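Side-chain contacts in 6-phospho-beta-d glycosidase (Streptococcus pyogenes, PDB 5FOO), which acts as a 6-phospho-beta-glucosidase of glycoside hydrolase family 1, hydrolysing beta-glucosides that carry a phosphate on the 6-hydroxyl of the sugar: residues 87-92 with 146-151; 226-231 with 242-247; 381-386 with 449-454. The protein carries 1 engineered substitution. All blocks are in the same frame, centred on the assembly; numbering follows the deposited sequence.

How the contacts relate
The three contacts follow one another along the chain without overlap, and all lie in the outer layer of a family 1 (beta/alpha)8-barrel enzyme. Contact 1 sets the loop before helix 93-108 on helix 136-153. Contact 2 joins strand 228-230, in a small sheet separate from the barrel, to helix 235-258. Contact 3 ties the loop before helix 387-405 to helix 448-459. Their centres lie 36 to 40 Å apart, contacts 1 and 2 on opposite sides of the chain's centre, and no two touch. None of their residues belongs to the 6-phosphocyclophellitol pocket; each joins a barrel helix to a neighbouring part of the outer layer.

Contact 1: 87-92 with 146-151; sequences EQATIN and SKVCFE
Val148 projects from helix 136-153 between Ala89 and Ile91, and its two methyl groups divide the work. CG1 takes the isoleucine: it lies 3.7 Å from CG1 of Ile91 and 3.8 Å from CD1 of Ile91, so the longer branch of the isoleucine runs past this single methyl. CG2 turns to the alanine, where it meets the backbone O of Ala89 at 3.5 Å and, less closely, CB of Ala89 at 4.2 Å. The split follows from the valine torsion, which puts CG1 anti to the backbone N (chi1 175°) and CG2 beside it. Ala89 has left-handed backbone angles, and in this bend both its methyl and its carbonyl come round to the helix. No hydrogen bond crosses the interface; the segments meet by van der Waals contact. In the family 1 (beta/alpha)8 barrel, this is a loop-to-helix contact: residues 87-92 lead from the short helix 79-82 into helix 93-108, while 146-151 belong to helix 136-153, which comes after barrel strand 112-116 and the short helix 124-130. Ala89 also touches Ala144 and Ile91 touches Gln152, which extends the contact by a turn in each direction along helix 136-153. Leu82 of helix 79-82 packs on Val148 as well. The loop is fixed at both ends by polar groups. At its start the carboxylate of Glu87 is hydrogen-bonded through OE2 to Tyr130 OH and through OE1 to His137 NE2; at its end Asn92 is the N-cap of helix 93-108, its OD1 receiving the backbone N of Gly95. On the side of helix 136-153 turned away from the loop, Phe150 meets the rings of Trp160 and Tyr207 edge-to-face.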
# COMPACT_ATOMS: atom_id res chain seq x y z
N GLU A 87 -7.41 17.34 17.06
CA GLU A 87 -6.51 18.46 17.35
C GLU A 87 -5.66 18.11 18.56
O GLU A 87 -4.57 18.53 18.66
CB GLU A 87 -7.31 19.74 17.69
CG GLU A 87 -8.17 20.29 16.57
CD GLU A 87 -7.35 20.81 15.38
OE1 GLU A 87 -6.14 21.17 15.48
OE2 GLU A 87 -7.91 20.89 14.33
N GLN A 88 -6.15 17.29 19.47
CA GLN A 88 -5.42 16.96 20.71
C GLN A 88 -4.96 15.52 20.69
O GLN A 88 -4.35 15.07 21.63
CB GLN A 88 -6.36 17.19 21.92
CG GLN A 88 -6.51 18.64 22.32
CD GLN A 88 -5.28 19.11 23.09
OE1 GLN A 88 -5.12 18.81 24.28
NE2 GLN A 88 -4.40 19.82 22.41
N ALA A 89 -5.24 14.79 19.61
CA ALA A 89 -5.08 13.34 19.57
C ALA A 89 -5.50 12.62 20.87
O ALA A 89 -4.75 11.78 21.41
CB ALA A 89 -3.65 13.01 19.20
N THR A 90 -6.69 12.93 21.39
CA THR A 90 -7.26 12.12 22.45
C THR A 90 -7.77 10.81 21.86
O THR A 90 -7.98 10.68 20.66
CB THR A 90 -8.32 12.86 23.20
OG1 THR A 90 -9.31 13.34 22.29
CG2 THR A 90 -7.68 14.07 23.90
N ILE A 91 -7.93 9.83 22.73
CA ILE A 91 -8.17 8.41 22.34
C ILE A 91 -9.62 8.00 22.40
O ILE A 91 -10.31 8.31 23.33
CB ILE A 91 -7.35 7.48 23.24
CG1 ILE A 91 -5.84 7.75 23.03
CG2 ILE A 91 -7.66 6.03 22.96
CD1 ILE A 91 -4.94 7.05 24.03
N ASN A 92 -10.14 7.40 21.34
CA ASN A 92 -11.47 6.82 21.41
C ASN A 92 -11.33 5.49 22.15
O ASN A 92 -10.59 4.60 21.68
CB ASN A 92 -12.02 6.56 20.00
CG ASN A 92 -13.36 5.86 20.04
OD1 ASN A 92 -13.50 4.68 20.40
ND2 ASN A 92 -14.35 6.61 19.72
N SER A 146 0.23 9.09 15.35
CA SER A 146 1.27 8.04 15.29
C SER A 146 1.86 7.80 16.69
O SER A 146 2.07 6.63 17.07
CB SER A 146 2.37 8.34 14.24
OG SER A 146 3.29 9.34 14.72
N LYS A 147 2.09 8.89 17.44
CA LYS A 147 2.57 8.78 18.82
C LYS A 147 1.60 8.00 19.73
O LYS A 147 2.03 7.15 20.52
CB LYS A 147 2.76 10.14 19.48
CG LYS A 147 4.02 10.89 19.22
CD LYS A 147 4.10 11.99 20.31
CE LYS A 147 5.38 12.76 20.27
NZ LYS A 147 5.30 13.88 19.28
N VAL A 148 0.29 8.26 19.62
CA VAL A 148 -0.67 7.41 20.35
C VAL A 148 -0.41 5.95 20.01
O VAL A 148 -0.26 5.14 20.92
CB VAL A 148 -2.16 7.80 20.10
CG1 VAL A 148 -3.10 6.86 20.76
CG2 VAL A 148 -2.45 9.23 20.60
N CYS A 149 -0.35 5.61 18.70
CA CYS A 149 -0.15 4.23 18.26
C CYS A 149 1.13 3.60 18.88
O CYS A 149 1.11 2.54 19.46
CB CYS A 149 -0.06 4.16 16.76
SG CYS A 149 -1.65 4.54 15.93
N PHE A 150 2.25 4.29 18.74
CA PHE A 150 3.51 3.80 19.31
C PHE A 150 3.44 3.61 20.88
O PHE A 150 3.87 2.57 21.38
CB PHE A 150 4.64 4.71 18.94
CG PHE A 150 4.74 4.99 17.47
CD1 PHE A 150 4.47 4.02 16.52
CD2 PHE A 150 5.21 6.23 17.04
CE1 PHE A 150 4.61 4.29 15.15
CE2 PHE A 150 5.41 6.49 15.72
CZ PHE A 150 5.10 5.52 14.76
N GLU A 151 2.87 4.57 21.60
CA GLU A 151 2.71 4.47 23.04
C GLU A 151 1.80 3.34 23.46
O GLU A 151 2.09 2.63 24.40
CB GLU A 151 2.20 5.80 23.60
CG GLU A 151 3.27 6.86 23.47
CD GLU A 151 2.80 8.27 23.67
OE1 GLU A 151 1.62 8.48 23.99
OE2 GLU A 151 3.65 9.19 23.53

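Contact 2: 226-231 with 242-247; sequences TPAYPA and HFAELW
Glu245 reaches Ala228 through two torsions: CG stands beside the backbone N of its own residue and anti to the carbonyl carbon (chi1 -60°), and the chain then bends at chi2, whose -131° departs from a staggered angle. The bend carries the carboxylate off the helix surface to the neighbouring backbone. There OE2 of Glu245 accepts a short hydrogen bond from the backbone N of Ala228, 2.6 Å long and nearly straight at 167°. The N-H arrives on the anti side of OE2 and from somewhat out of the carboxylate plane. The same oxygen lies 3.5 Å from CA of Pro227, beside the N-H edge of the Pro227-Ala228 peptide. The aliphatic part of the glutamate is used too: CG of Glu245 touches CB of Ala228 at 3.8 Å. The same methyl also meets CB of Ala244 at 3.9 Å, and two small side chains thus let strand and helix come close, with CA of Ala228 just 6.0 Å from CA of Glu245. The polar grip and the apolar touch therefore converge on one buried alanine. CB of Pro227 also lies above one face of the Tyr229 ring, toward its rim. Strand 228-230 is an edge strand of the small mixed sheet, and the backbone of Tyr229 is bonded to Lys302 and Val304 of the parallel strand 302-305. Across the contact, helix 235-258 holds Thr226 O through Asn249 ND2 and packs Phe243 against helix 263-271, so it lies between that helix and the edge of the sheet.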
# COMPACT_ATOMS: atom_id res chain seq x y z
N THR A 226 7.83 -0.20 -9.08
CA THR A 226 7.46 -0.75 -10.42
C THR A 226 8.25 -0.02 -11.53
O THR A 226 8.22 1.16 -11.57
CB THR A 226 5.96 -0.66 -10.62
OG1 THR A 226 5.29 -1.37 -9.55
CG2 THR A 226 5.51 -1.24 -12.01
N PRO A 227 9.05 -0.73 -12.35
CA PRO A 227 9.72 -0.05 -13.40
C PRO A 227 8.74 0.62 -14.40
O PRO A 227 7.63 0.10 -14.59
CB PRO A 227 10.48 -1.16 -14.12
CG PRO A 227 10.65 -2.21 -13.09
CD PRO A 227 9.30 -2.17 -12.42
N ALA A 228 9.15 1.75 -14.98
CA ALA A 228 8.40 2.39 -16.09
C ALA A 228 9.14 1.98 -17.36
O ALA A 228 10.14 2.60 -17.73
CB ALA A 228 8.37 3.89 -15.89
N TYR A 229 8.76 0.84 -17.94
CA TYR A 229 9.53 0.26 -19.04
C TYR A 229 9.31 1.14 -20.30
O TYR A 229 8.16 1.38 -20.64
CB TYR A 229 9.10 -1.19 -19.36
CG TYR A 229 9.40 -2.23 -18.29
CD1 TYR A 229 10.72 -2.41 -17.80
CD2 TYR A 229 8.43 -3.04 -17.83
CE1 TYR A 229 11.00 -3.39 -16.86
CE2 TYR A 229 8.68 -4.01 -16.89
CZ TYR A 229 9.95 -4.19 -16.41
OH TYR A 229 10.10 -5.15 -15.47
N PRO A 230 10.40 1.60 -20.97
CA PRO A 230 10.22 2.44 -22.15
C PRO A 230 9.63 1.66 -23.29
O PRO A 230 9.94 0.49 -23.44
CB PRO A 230 11.62 2.86 -22.48
CG PRO A 230 12.50 1.74 -21.93
CD PRO A 230 11.82 1.40 -20.64
N ALA A 231 8.77 2.28 -24.10
CA ALA A 231 8.24 1.60 -25.28
C ALA A 231 9.31 1.11 -26.29
O ALA A 231 9.12 0.07 -26.95
CB ALA A 231 7.25 2.49 -26.02
N HIS A 242 12.45 7.74 -18.12
CA HIS A 242 13.30 8.41 -17.18
C HIS A 242 12.47 9.33 -16.31
O HIS A 242 12.59 9.28 -15.07
CB HIS A 242 14.43 9.19 -17.86
CG HIS A 242 15.40 9.77 -16.89
ND1 HIS A 242 16.25 8.98 -16.13
CD2 HIS A 242 15.61 11.03 -16.47
CE1 HIS A 242 16.97 9.73 -15.34
NE2 HIS A 242 16.60 10.97 -15.52
N PHE A 243 11.66 10.20 -16.93
CA PHE A 243 10.90 11.11 -16.10
C PHE A 243 9.82 10.36 -15.33
O PHE A 243 9.59 10.64 -14.16
CB PHE A 243 10.36 12.38 -16.84
CG PHE A 243 9.60 13.29 -15.91
CD1 PHE A 243 10.26 14.23 -15.13
CD2 PHE A 243 8.25 13.09 -15.69
CE1 PHE A 243 9.55 14.98 -14.20
CE2 PHE A 243 7.54 13.87 -14.75
CZ PHE A 243 8.18 14.80 -14.02
N ALA A 244 9.19 9.36 -15.94
CA ALA A 244 8.17 8.63 -15.23
C ALA A 244 8.72 7.93 -13.96
O ALA A 244 8.01 7.82 -12.93
CB ALA A 244 7.50 7.64 -16.10
N GLU A 245 9.99 7.53 -14.01
CA GLU A 245 10.65 6.93 -12.83
C GLU A 245 10.94 7.98 -11.83
O GLU A 245 10.64 7.78 -10.66
CB GLU A 245 11.92 6.16 -13.19
CG GLU A 245 11.55 5.03 -14.15
CD GLU A 245 12.07 3.68 -13.83
OE1 GLU A 245 12.99 3.61 -13.03
OE2 GLU A 245 11.55 2.70 -14.41
N LEU A 246 11.45 9.13 -12.28
CA LEU A 246 11.75 10.21 -11.33
C LEU A 246 10.59 10.56 -10.42
O LEU A 246 10.80 10.76 -9.21
CB LEU A 246 12.19 11.51 -12.00
CG LEU A 246 13.58 11.66 -12.56
CD1 LEU A 246 13.63 13.02 -13.24
CD2 LEU A 246 14.60 11.61 -11.43
N TRP A 247 9.40 10.71 -11.02
CA TRP A 247 8.18 11.03 -10.34
C TRP A 247 7.60 9.82 -9.60
O TRP A 247 7.38 9.91 -8.40
CB TRP A 247 7.12 11.64 -11.32
CG TRP A 247 5.81 11.89 -10.69
CD1 TRP A 247 4.70 11.09 -10.82
CD2 TRP A 247 5.40 12.99 -9.86
NE1 TRP A 247 3.68 11.59 -10.09
CE2 TRP A 247 4.09 12.75 -9.47
CE3 TRP A 247 6.04 14.14 -9.38
CZ2 TRP A 247 3.39 13.61 -8.67
CZ3 TRP A 247 5.34 14.99 -8.59
CH2 TRP A 247 4.03 14.72 -8.22

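Contact 3: 381-386 with 449-454; sequences TGQIQD and SAYWFK
Asp386 and Ser449 form the tight part of this contact, a two-pronged grip in which each carboxylate oxygen has its own donor. OD1 of Asp386 receives the backbone N of Ser449 at 2.8 Å, with a bent N-H...O angle of 134°. OD2 of Asp386 receives the hydroxyl OG of Ser449 at 2.6 Å. Both donors come in on the syn sides, moderately out of the carboxylate plane. The serine can present them together because its OG occupies the crowded position between backbone N and carbonyl carbon (chi1 58°), near its own N-H. CB of Ser449 is drawn to 3.2 Å from OD2 of Asp386, and the two residues are buried. A second tie runs between backbones, Ile384 pairing with Ala448.

The outer side is looser. Gln383, stretched out beyond its CG, brings its amide to the CE2 side of the Tyr451 ring. The end of the amide meets the ring at its edge, near the ring plane, the two planes 25° apart; this is an edge contact rather than a stack. Tyr451 is exposed, and no hydrogen bond joins it to the glutamine.

In the barrel, the loop 381-386 comes after strand 362-367 and leads into helix 387-405, while Ser449 lies in the first turn of helix 448-459, so the pair couples the last two large helices of the barrel. Asp386 stands at the N-cap position of helix 387-405, yet its side chain spans to the other helix. OD2 also forms a salt bridge with Arg389 NH1. With an arginine, a hydroxyl and an N-H at the start of a helix gathered round it, the buried carboxylate is probably stabilised in its ionised form.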
# COMPACT_ATOMS: atom_id res chain seq x y z
N THR A 381 -17.14 -29.76 -4.48
CA THR A 381 -17.18 -29.50 -3.05
C THR A 381 -17.61 -28.11 -2.66
O THR A 381 -17.84 -27.89 -1.49
CB THR A 381 -15.87 -29.90 -2.33
OG1 THR A 381 -16.09 -29.79 -0.92
CG2 THR A 381 -14.66 -29.04 -2.70
N GLY A 382 -17.74 -27.18 -3.60
CA GLY A 382 -18.01 -25.77 -3.30
C GLY A 382 -16.81 -24.83 -3.12
O GLY A 382 -16.96 -23.63 -3.08
N GLN A 383 -15.61 -25.39 -3.04
CA GLN A 383 -14.38 -24.63 -2.96
C GLN A 383 -14.06 -24.02 -4.29
O GLN A 383 -14.04 -24.74 -5.26
CB GLN A 383 -13.24 -25.55 -2.60
CG GLN A 383 -11.86 -24.89 -2.57
CD GLN A 383 -10.78 -25.80 -2.02
OE1 GLN A 383 -9.89 -26.26 -2.75
NE2 GLN A 383 -10.83 -26.03 -0.73
N ILE A 384 -13.75 -22.72 -4.30
CA ILE A 384 -13.22 -22.06 -5.47
C ILE A 384 -11.87 -22.63 -5.89
O ILE A 384 -10.96 -22.60 -5.12
CB ILE A 384 -13.13 -20.53 -5.25
CG1 ILE A 384 -14.53 -19.94 -5.01
CG2 ILE A 384 -12.51 -19.87 -6.47
CD1 ILE A 384 -14.54 -18.47 -4.61
N GLN A 385 -11.77 -23.13 -7.12
CA GLN A 385 -10.51 -23.66 -7.68
C GLN A 385 -9.82 -22.60 -8.43
O GLN A 385 -9.87 -22.57 -9.65
CB GLN A 385 -10.79 -24.82 -8.63
CG GLN A 385 -11.54 -25.93 -7.95
CD GLN A 385 -10.87 -26.40 -6.66
OE1 GLN A 385 -11.40 -26.20 -5.56
NE2 GLN A 385 -9.71 -27.00 -6.77
N ASP A 386 -9.12 -21.75 -7.70
CA ASP A 386 -8.46 -20.58 -8.30
C ASP A 386 -7.07 -20.90 -8.73
O ASP A 386 -6.10 -20.30 -8.22
CB ASP A 386 -8.48 -19.37 -7.33
CG ASP A 386 -7.89 -19.67 -5.94
OD1 ASP A 386 -7.77 -20.84 -5.50
OD2 ASP A 386 -7.59 -18.69 -5.24
N SER A 449 -6.13 -21.71 -3.46
CA SER A 449 -4.84 -21.03 -3.34
C SER A 449 -4.44 -20.91 -1.87
O SER A 449 -3.27 -20.87 -1.59
CB SER A 449 -4.83 -19.66 -3.99
OG SER A 449 -5.82 -18.91 -3.39
N ALA A 450 -5.39 -20.91 -0.96
CA ALA A 450 -5.06 -20.88 0.47
C ALA A 450 -4.27 -22.12 0.91
O ALA A 450 -3.35 -21.99 1.73
CB ALA A 450 -6.31 -20.76 1.32
N TYR A 451 -4.66 -23.31 0.40
CA TYR A 451 -3.97 -24.58 0.71
C TYR A 451 -2.65 -24.65 -0.02
O TYR A 451 -1.68 -25.19 0.51
CB TYR A 451 -4.85 -25.82 0.46
CG TYR A 451 -6.05 -25.78 1.37
CD1 TYR A 451 -5.91 -25.97 2.77
CD2 TYR A 451 -7.30 -25.51 0.88
CE1 TYR A 451 -7.00 -25.88 3.62
CE2 TYR A 451 -8.39 -25.39 1.70
CZ TYR A 451 -8.23 -25.58 3.05
OH TYR A 451 -9.32 -25.47 3.82
N TRP A 452 -2.56 -24.07 -1.20
CA TRP A 452 -1.29 -24.04 -1.88
C TRP A 452 -0.29 -23.15 -1.12
O TRP A 452 0.91 -23.53 -0.94
CB TRP A 452 -1.40 -23.62 -3.32
CG TRP A 452 -0.08 -23.36 -3.99
CD1 TRP A 452 0.73 -24.25 -4.67
CD2 TRP A 452 0.56 -22.09 -4.09
NE1 TRP A 452 1.85 -23.60 -5.13
CE2 TRP A 452 1.77 -22.28 -4.78
CE3 TRP A 452 0.23 -20.80 -3.61
CZ2 TRP A 452 2.64 -21.23 -5.03
CZ3 TRP A 452 1.10 -19.76 -3.85
CH2 TRP A 452 2.29 -19.98 -4.58
N PHE A 453 -0.75 -21.98 -0.67
CA PHE A 453 0.16 -21.02 -0.06
C PHE A 453 0.55 -21.55 1.32
O PHE A 453 1.64 -21.30 1.76
CB PHE A 453 -0.50 -19.64 0.05
CG PHE A 453 0.43 -18.56 0.54
CD1 PHE A 453 1.53 -18.21 -0.21
CD2 PHE A 453 0.18 -17.87 1.71
CE1 PHE A 453 2.40 -17.21 0.22
CE2 PHE A 453 0.99 -16.81 2.11
CZ PHE A 453 2.13 -16.54 1.39
N LYS A 454 -0.36 -22.26 1.98
CA LYS A 454 -0.08 -22.92 3.26
C LYS A 454 1.15 -23.82 3.19
O LYS A 454 2.00 -23.78 4.08
CB LYS A 454 -1.28 -23.72 3.75
CG LYS A 454 -1.07 -24.47 5.07
CD LYS A 454 -2.11 -25.57 5.30
CE LYS A 454 -1.77 -26.34 6.58
NZ LYS A 454 -2.98 -27.05 7.06